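Local coordinates for Lmo2470 protein (Listeria monocytogenes EGD-e, PDB 5HL3), which binds the host protein afadin and facilitates crossing of basement membranes, as a calcium-binding leucine-rich-repeat internalin, at residues M130-L135 / E155-T159; L177-T183 / D198-L204. All coordinates share one frame; numbering follows the deposited sequence.

Contact 1. Residues M130-L135 / E155-T159; sequences MSGNNL and EMLIT. With CA (calcium ion), chain E.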
HETATM    1  N   MSE A 130     -10.335   4.515  -3.786  1.00 11.28           N
HETATM    2  CA  MSE A 130     -10.797   5.335  -2.641  1.00 11.39           C
HETATM    3  C   MSE A 130      -9.630   5.825  -1.816  1.00 11.40           C
HETATM    4  O   MSE A 130      -9.825   6.392  -0.734  1.00 11.53           O
HETATM    5  CB  MSE A 130     -11.696   4.500  -1.762  1.00 12.28           C
HETATM    6  CG  MSE A 130     -12.985   4.067  -2.483  1.00 13.25           C
HETATM    7 SE   MSE A 130     -14.058   2.805  -1.442  1.00 17.13          SE
HETATM    8  CE  MSE A 130     -14.866   4.093  -0.403  1.00 16.65           C
ATOM      9  N   SER A 131      -8.423   5.661  -2.328  1.00 11.32           N
ATOM     10  CA  SER A 131      -7.195   6.023  -1.607  1.00 11.35           C
ATOM     11  C   SER A 131      -7.198   7.428  -1.012  1.00 11.51           C
ATOM     12  O   SER A 131      -7.609   8.400  -1.629  1.00 11.58           O
ATOM     13  CB  SER A 131      -6.012   5.909  -2.533  1.00 11.28           C
ATOM     14  OG  SER A 131      -5.920   4.589  -3.053  1.00 11.17           O
ATOM     15  N   GLY A 132      -6.699   7.504   0.228  1.00 11.60           N
ATOM     16  CA  GLY A 132      -6.528   8.790   0.959  1.00 11.81           C
ATOM     17  C   GLY A 132      -7.644   9.111   1.920  1.00 11.97           C
ATOM     18  O   GLY A 132      -7.559  10.056   2.663  1.00 12.18           O
ATOM     19  N   ASN A 133      -8.697   8.316   1.889  1.00 11.91           N
ATOM     20  CA  ASN A 133      -9.878   8.532   2.711  1.00 12.08           C
ATOM     21  C   ASN A 133      -9.967   7.469   3.801  1.00 12.12           C
ATOM     22  O   ASN A 133      -9.670   6.296   3.563  1.00 11.96           O
ATOM     23  CB  ASN A 133     -11.085   8.524   1.785  1.00 12.04           C
ATOM     24  CG  ASN A 133     -10.995   9.624   0.737  1.00 12.04           C
ATOM     25  OD1 ASN A 133     -11.046  10.792   1.074  1.00 12.23           O
ATOM     26  ND2 ASN A 133     -10.816   9.254  -0.530  1.00 11.87           N
ATOM     27  N   ASN A 134     -10.329   7.892   4.996  1.00 12.37           N
ATOM     28  CA  ASN A 134     -10.405   6.950   6.113  1.00 12.85           C
ATOM     29  C   ASN A 134     -11.579   5.990   5.902  1.00 12.56           C
ATOM     30  O   ASN A 134     -12.737   6.416   5.820  1.00 12.82           O
ATOM     31  CB  ASN A 134     -10.641   7.738   7.412  1.00 13.93           C
ATOM     32  CG  ASN A 134     -10.834   6.835   8.594  1.00 15.22           C
ATOM     33  OD1 ASN A 134     -10.073   5.923   8.788  1.00 17.08           O
ATOM     34  ND2 ASN A 134     -11.908   7.035   9.334  1.00 16.44           N
ATOM     35  N   LEU A 135     -11.307   4.702   5.837  1.00 12.31           N
ATOM     36  CA  LEU A 135     -12.370   3.720   5.660  1.00 12.32           C
ATOM     37  C   LEU A 135     -13.236   3.632   6.925  1.00 12.63           C
ATOM     38  O   LEU A 135     -12.722   3.548   8.034  1.00 12.79           O
ATOM     39  CB  LEU A 135     -11.809   2.341   5.323  1.00 12.15           C
ATOM     40  CG  LEU A 135     -12.845   1.273   5.010  1.00 12.18           C
ATOM     41  CD1 LEU A 135     -13.462   1.551   3.673  1.00 12.05           C
ATOM     42  CD2 LEU A 135     -12.220  -0.107   5.033  1.00 12.11           C
ATOM     43  N   GLU A 155      -3.717   4.316   2.070  1.00 11.45           N
ATOM     44  CA  GLU A 155      -3.905   5.419   3.049  1.00 11.64           C
ATOM     45  C   GLU A 155      -5.360   5.568   3.449  1.00 11.72           C
ATOM     46  O   GLU A 155      -5.990   6.617   3.241  1.00 11.80           O
ATOM     47  CB  GLU A 155      -3.334   6.753   2.548  1.00 12.02           C
ATOM     48  CG  GLU A 155      -3.140   7.717   3.709  1.00 12.80           C
ATOM     49  CD  GLU A 155      -2.593   9.040   3.320  1.00 13.63           C
ATOM     50  OE1 GLU A 155      -3.152   9.700   2.428  1.00 13.91           O
ATOM     51  OE2 GLU A 155      -1.614   9.473   3.962  1.00 15.83           O
HETATM   52  N   MSE A 156      -5.870   4.536   4.104  1.00 11.73           N
HETATM   53  CA  MSE A 156      -7.256   4.516   4.559  1.00 11.84           C
HETATM   54  C   MSE A 156      -7.413   4.037   5.977  1.00 12.02           C
HETATM   55  O   MSE A 156      -8.528   3.783   6.409  1.00 12.14           O
HETATM   56  CB  MSE A 156      -8.125   3.613   3.648  1.00 11.70           C
HETATM   57  CG  MSE A 156      -8.112   4.063   2.176  1.00 11.60           C
HETATM   58 SE   MSE A 156      -9.437   3.100   1.109  1.00 12.11          SE
HETATM   59  CE  MSE A 156     -11.005   4.081   1.709  1.00 12.10           C
ATOM     60  N   LEU A 157      -6.306   3.960   6.730  1.00 12.09           N
ATOM     61  CA  LEU A 157      -6.300   3.406   8.100  1.00 12.30           C
ATOM     62  C   LEU A 157      -6.918   1.992   8.186  1.00 12.27           C
ATOM     63  O   LEU A 157      -7.688   1.685   9.106  1.00 12.48           O
ATOM     64  CB  LEU A 157      -6.909   4.392   9.081  1.00 12.70           C
ATOM     65  CG  LEU A 157      -6.054   5.653   9.278  1.00 13.16           C
ATOM     66  CD1 LEU A 157      -6.856   6.640  10.088  1.00 13.72           C
ATOM     67  CD2 LEU A 157      -4.743   5.362   9.954  1.00 13.44           C
ATOM     68  N   ILE A 158      -6.549   1.140   7.229  1.00 12.04           N
ATOM     69  CA  ILE A 158      -7.037  -0.220   7.222  1.00 12.03           C
ATOM     70  C   ILE A 158      -6.148  -1.086   8.119  1.00 12.13           C
ATOM     71  O   ILE A 158      -4.926  -1.074   7.982  1.00 12.04           O
ATOM     72  CB  ILE A 158      -7.067  -0.773   5.793  1.00 11.80           C
ATOM     73  CG1 ILE A 158      -8.105   0.021   4.992  1.00 11.75           C
ATOM     74  CG2 ILE A 158      -7.447  -2.265   5.799  1.00 11.83           C
ATOM     75  CD1 ILE A 158      -8.048  -0.182   3.498  1.00 11.55           C
ATOM     76  N   THR A 159      -6.784  -1.813   9.041  1.00 12.34           N
ATOM     77  CA  THR A 159      -6.109  -2.797   9.909  1.00 12.47           C
ATOM     78  C   THR A 159      -6.451  -4.202   9.412  1.00 12.42           C
ATOM     79  O   THR A 159      -7.386  -4.398   8.611  1.00 12.35           O
ATOM     80  CB  THR A 159      -6.447  -2.590  11.398  1.00 12.81           C
ATOM     81  OG1 THR A 159      -7.863  -2.413  11.542  1.00 12.96           O
ATOM     82  CG2 THR A 159      -5.723  -1.341  11.916  1.00 12.89           C
TER
HETATM   83 CA    CA E 404      -9.847   1.191  10.062  1.00 12.28          CA
HETATM   84  O   HOH W   1      -5.315  11.468   2.680  1.00 10.88           O
HETATM   85  O   HOH W   2     -10.085   3.001   8.599  1.00 16.99           O
HETATM   86  O   HOH W   3     -12.203   1.230   9.489  1.00 15.29           O
HETATM   87  O   HOH W   4      -8.514   0.369  11.866  1.00 16.85           O
HETATM   88  O   HOH W   5     -10.638   2.594  11.704  1.00 23.10           O

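Contact 2. Residues L177-T183 / D198-L204; sequences LSSNQLT and DLNANLL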
ATOM      1  N   LEU A 177      -2.746  -1.692  -1.129  1.00 11.04           N
ATOM      2  CA  LEU A 177      -3.089  -1.512   0.290  1.00 11.10           C
ATOM      3  C   LEU A 177      -1.942  -0.765   0.999  1.00 11.15           C
ATOM      4  O   LEU A 177      -1.767  -0.913   2.235  1.00 11.24           O
ATOM      5  CB  LEU A 177      -3.368  -2.856   0.954  1.00 11.16           C
ATOM      6  CG  LEU A 177      -4.703  -3.486   0.552  1.00 11.18           C
ATOM      7  CD1 LEU A 177      -4.698  -4.975   0.858  1.00 11.27           C
ATOM      8  CD2 LEU A 177      -5.853  -2.754   1.220  1.00 11.25           C
ATOM      9  N   SER A 178      -1.190   0.034   0.236  1.00 11.12           N
ATOM     10  CA  SER A 178      -0.055   0.742   0.819  1.00 11.20           C
ATOM     11  C   SER A 178      -0.536   1.774   1.838  1.00 11.30           C
ATOM     12  O   SER A 178      -1.655   2.229   1.791  1.00 11.30           O
ATOM     13  CB  SER A 178       0.787   1.405  -0.253  1.00 11.20           C
ATOM     14  OG  SER A 178       0.011   2.318  -1.022  1.00 11.18           O
ATOM     15  N   SER A 179       0.370   2.196   2.712  1.00 11.42           N
ATOM     16  CA  SER A 179       0.102   3.244   3.691  1.00 11.58           C
ATOM     17  C   SER A 179      -1.102   2.969   4.554  1.00 11.64           C
ATOM     18  O   SER A 179      -1.895   3.872   4.822  1.00 11.73           O
ATOM     19  CB  SER A 179      -0.024   4.631   3.002  1.00 11.62           C
ATOM     20  OG  SER A 179       1.255   5.030   2.526  1.00 11.66           O
ATOM     21  N   ASN A 180      -1.190   1.757   5.080  1.00 11.63           N
ATOM     22  CA  ASN A 180      -2.248   1.365   6.028  1.00 11.73           C
ATOM     23  C   ASN A 180      -1.597   0.886   7.311  1.00 11.90           C
ATOM     24  O   ASN A 180      -0.444   1.212   7.566  1.00 11.98           O
ATOM     25  CB  ASN A 180      -3.218   0.369   5.361  1.00 11.62           C
ATOM     26  CG  ASN A 180      -4.180   1.048   4.417  1.00 11.53           C
ATOM     27  OD1 ASN A 180      -4.950   1.921   4.842  1.00 11.64           O
ATOM     28  ND2 ASN A 180      -4.136   0.676   3.152  1.00 11.38           N
ATOM     29  N   GLN A 181      -2.356   0.172   8.142  1.00 12.37           N
ATOM     30  CA  GLN A 181      -1.864  -0.300   9.447  1.00 13.08           C
ATOM     31  C   GLN A 181      -1.973  -1.824   9.519  1.00 12.49           C
ATOM     32  O   GLN A 181      -2.269  -2.386  10.572  1.00 12.65           O
ATOM     33  CB  GLN A 181      -2.651   0.384  10.586  1.00 14.74           C
ATOM     34  CG  GLN A 181      -2.414   1.891  10.584  1.00 16.79           C
ATOM     35  CD  GLN A 181      -2.850   2.681  11.833  1.00 20.17           C
ATOM     36  OE1 GLN A 181      -2.656   3.912  11.877  1.00 24.36           O
ATOM     37  NE2 GLN A 181      -3.386   2.019  12.825  1.00 22.31           N
ATOM     38  N   LEU A 182      -1.699  -2.499   8.418  1.00 12.01           N
ATOM     39  CA  LEU A 182      -1.780  -3.965   8.405  1.00 12.02           C
ATOM     40  C   LEU A 182      -0.617  -4.555   9.182  1.00 12.14           C
ATOM     41  O   LEU A 182       0.543  -4.221   8.941  1.00 12.08           O
ATOM     42  CB  LEU A 182      -1.737  -4.476   6.970  1.00 11.80           C
ATOM     43  CG  LEU A 182      -2.906  -4.056   6.076  1.00 11.69           C
ATOM     44  CD1 LEU A 182      -2.593  -4.410   4.639  1.00 11.52           C
ATOM     45  CD2 LEU A 182      -4.205  -4.719   6.533  1.00 11.82           C
ATOM     46  N   THR A 183      -0.944  -5.455  10.091  1.00 12.33           N
ATOM     47  CA  THR A 183       0.049  -6.206  10.873  1.00 12.48           C
ATOM     48  C   THR A 183       0.245  -7.609  10.306  1.00 12.44           C
ATOM     49  O   THR A 183       1.326  -8.197  10.460  1.00 12.74           O
ATOM     50  CB  THR A 183      -0.337  -6.297  12.362  1.00 12.80           C
ATOM     51  OG1 THR A 183      -1.702  -6.723  12.469  1.00 13.15           O
ATOM     52  CG2 THR A 183      -0.176  -4.947  13.031  1.00 12.92           C
ATOM     53  N   ASP A 198       0.750  -4.205  -3.570  1.00 11.12           N
ATOM     54  CA  ASP A 198       1.506  -3.098  -2.933  1.00 11.12           C
ATOM     55  C   ASP A 198       1.130  -3.008  -1.466  1.00 11.11           C
ATOM     56  O   ASP A 198       0.005  -2.654  -1.124  1.00 11.08           O
ATOM     57  CB  ASP A 198       1.260  -1.765  -3.654  1.00 11.50           C
ATOM     58  CG  ASP A 198       2.284  -0.703  -3.285  1.00 12.19           C
ATOM     59  OD1 ASP A 198       3.004  -0.896  -2.282  1.00 12.72           O
ATOM     60  OD2 ASP A 198       2.373   0.347  -3.984  1.00 14.02           O
ATOM     61  N   LEU A 199       2.093  -3.311  -0.612  1.00 11.17           N
ATOM     62  CA  LEU A 199       1.916  -3.304   0.867  1.00 11.22           C
ATOM     63  C   LEU A 199       2.924  -2.379   1.525  1.00 11.29           C
ATOM     64  O   LEU A 199       3.154  -2.485   2.726  1.00 11.37           O
ATOM     65  CB  LEU A 199       2.027  -4.713   1.395  1.00 11.27           C
ATOM     66  CG  LEU A 199       0.984  -5.694   0.873  1.00 11.26           C
ATOM     67  CD1 LEU A 199       1.284  -7.104   1.298  1.00 11.36           C
ATOM     68  CD2 LEU A 199      -0.386  -5.289   1.339  1.00 11.25           C
ATOM     69  N   ASN A 200       3.509  -1.458   0.768  1.00 11.29           N
ATOM     70  CA  ASN A 200       4.504  -0.571   1.359  1.00 11.40           C
ATOM     71  C   ASN A 200       3.908   0.275   2.471  1.00 11.46           C
ATOM     72  O   ASN A 200       2.735   0.618   2.429  1.00 11.41           O
ATOM     73  CB  ASN A 200       5.240   0.244   0.298  1.00 11.56           C
ATOM     74  CG  ASN A 200       4.545   1.532  -0.109  1.00 12.09           C
ATOM     75  OD1 ASN A 200       4.674   2.565   0.575  1.00 13.33           O
ATOM     76  ND2 ASN A 200       3.954   1.519  -1.276  1.00 12.61           N
ATOM     77  N   ALA A 201       4.712   0.614   3.468  1.00 11.61           N
ATOM     78  CA  ALA A 201       4.264   1.502   4.578  1.00 11.74           C
ATOM     79  C   ALA A 201       3.089   0.918   5.364  1.00 11.73           C
ATOM     80  O   ALA A 201       2.081   1.565   5.628  1.00 11.76           O
ATOM     81  CB  ALA A 201       3.995   2.930   4.095  1.00 11.78           C
ATOM     82  N   ASN A 202       3.222  -0.341   5.738  1.00 11.72           N
ATOM     83  CA  ASN A 202       2.320  -0.999   6.687  1.00 11.79           C
ATOM     84  C   ASN A 202       3.128  -1.381   7.930  1.00 11.98           C
ATOM     85  O   ASN A 202       4.184  -0.792   8.179  1.00 12.08           O
ATOM     86  CB  ASN A 202       1.573  -2.165   6.022  1.00 11.66           C
ATOM     87  CG  ASN A 202       0.364  -1.689   5.247  1.00 11.55           C
ATOM     88  OD1 ASN A 202      -0.682  -1.401   5.818  1.00 11.62           O
ATOM     89  ND2 ASN A 202       0.506  -1.573   3.943  1.00 11.41           N
ATOM     90  N   LEU A 203       2.582  -2.276   8.737  1.00 12.07           N
ATOM     91  CA  LEU A 203       3.193  -2.712  10.017  1.00 12.30           C
ATOM     92  C   LEU A 203       3.445  -4.199  10.007  1.00 12.29           C
ATOM     93  O   LEU A 203       3.414  -4.860  11.042  1.00 12.48           O
ATOM     94  CB  LEU A 203       2.244  -2.340  11.157  1.00 12.50           C
ATOM     95  CG  LEU A 203       1.849  -0.836  11.264  1.00 12.57           C
ATOM     96  CD1 LEU A 203       0.814  -0.589  12.357  1.00 12.80           C
ATOM     97  CD2 LEU A 203       3.072   0.047  11.473  1.00 12.67           C
ATOM     98  N   LEU A 204       3.735  -4.739   8.827  1.00 12.11           N
ATOM     99  CA  LEU A 204       3.894  -6.180   8.712  1.00 12.12           C
ATOM    100  C   LEU A 204       5.175  -6.687   9.357  1.00 12.27           C
ATOM    101  O   LEU A 204       6.234  -6.090   9.173  1.00 12.27           O
ATOM    102  CB  LEU A 204       3.873  -6.620   7.229  1.00 11.93           C
ATOM    103  CG  LEU A 204       2.587  -6.313   6.449  1.00 11.79           C
ATOM    104  CD1 LEU A 204       2.830  -6.516   4.974  1.00 11.64           C
ATOM    105  CD2 LEU A 204       1.468  -7.208   6.930  1.00 11.88           C
TER
HETATM  106  O   HOH W   6       2.014   3.913  -2.075  1.00 25.56           O
HETATM  107  O   HOH W   7       2.856   4.568   0.495  1.00 20.43           O

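Contact 1. Residues M130-L135 / E155-T159
Met156, modelled as selenomethionine, packs against the turn at Met130-Asn133, and each of its side-chain atoms can be traced to a partner. CB and CG both lie 3.1 Å from Asn133 O. SE then passes near Met130 O and Met130 CB. The bend at chi3 (77°) leaves CE 3.2 Å from Asn133 O, so the chain curls round that oxygen before its methyl touches Met130 CB at 3.6 Å and Leu135 CD1 at 4.0 Å.

The backbones are joined beside it. Leu135 N donates to Met156 O at 3.0 Å and nearly straight (170°), whereas the bond from Gly132 N to Glu155 O is weak. The turn is type II with Gly132 in its third position, where a positive phi (98°) is expected. Asn133 ND2 braces it, donating to Met130 O from above the carbonyl plane and also to Ala104 O.

Leu157 O binds a calcium ion at 2.4 Å, with Glu162 in the same site. One of the calcium's waters donates to Leu135 O, and another lies 2.8 Å from both Leu135 O and Met156 O.

In the fold, 130-135 follows strand 127-129 and enters strand 134-135, which pairs in parallel with strand 113-114, while 155-159 is the loop after strand 150-152.

Contact 2. Residues L177-T183 / D198-L204
Asn202 lies alongside Leu182, the two side chains pointing the same way, with Asn202 CG 3.9 Å from Leu182 CB. Its amide reaches into the loop 177-183: ND2 donates to Leu177 O at 2.9 Å, almost straight (170°), and to Leu199 O of its own loop at 3.1 Å. Both acceptors lie in the amide plane, so two bonds fix the rotation of the group. OD1 accepts from Leu182 N, although its modelled position is less certain.

Leu177 O is gripped twice, because Asn180 ND2 reaches it from the face opposite to Asn202 ND2.

Backbone bonds join the loops at Leu177 N to Asp198 O, Ser179 N to Asn200 O and Leu203 N to Leu182 O. Asp198 OD1 accepts from Asn200 N in an Asx turn and also from Asn200 ND2. With chi1 at 86°, the Asn200 side chain brings ND2 to 3.3 Å from Ser178 CB. On the inner side, Leu199 CD2 packs at 3.9 Å from Leu177 CB and 4.1 Å from Leu182 CD1.

The same bonding recurs from coil to coil: Asn180 reaches back to Met153 O, Met156 N and Ile158 N, Asn202 to Leu177 O and, less surely, Leu182 N, and Asn224 to Leu199 O and Leu204 N. This series is the asparagine ladder characteristic of the leucine-rich-repeat solenoid.

In the fold
Contact 1 closes before contact 2 opens along the chain, and their centres are about 11 Å apart. Both join loops that leave strands of one ten-stranded parallel sheet: contact 1 those after 127-129 and 150-152, contact 2 those after 174-176 and 196-198. These four strands are consecutive, so the contacts sit side by side on the solenoid. They also meet directly, with Ile158 O 2.9 Å from Gln181 N in a probable hydrogen bond. The coils thus stack continuously, but selenomethionine Met156 takes the position held by Asn133, Asn180 and Asn202 on their coils. The asparagine ladder is interrupted there, and contact 1 relies on backbone bonds and apolar packing.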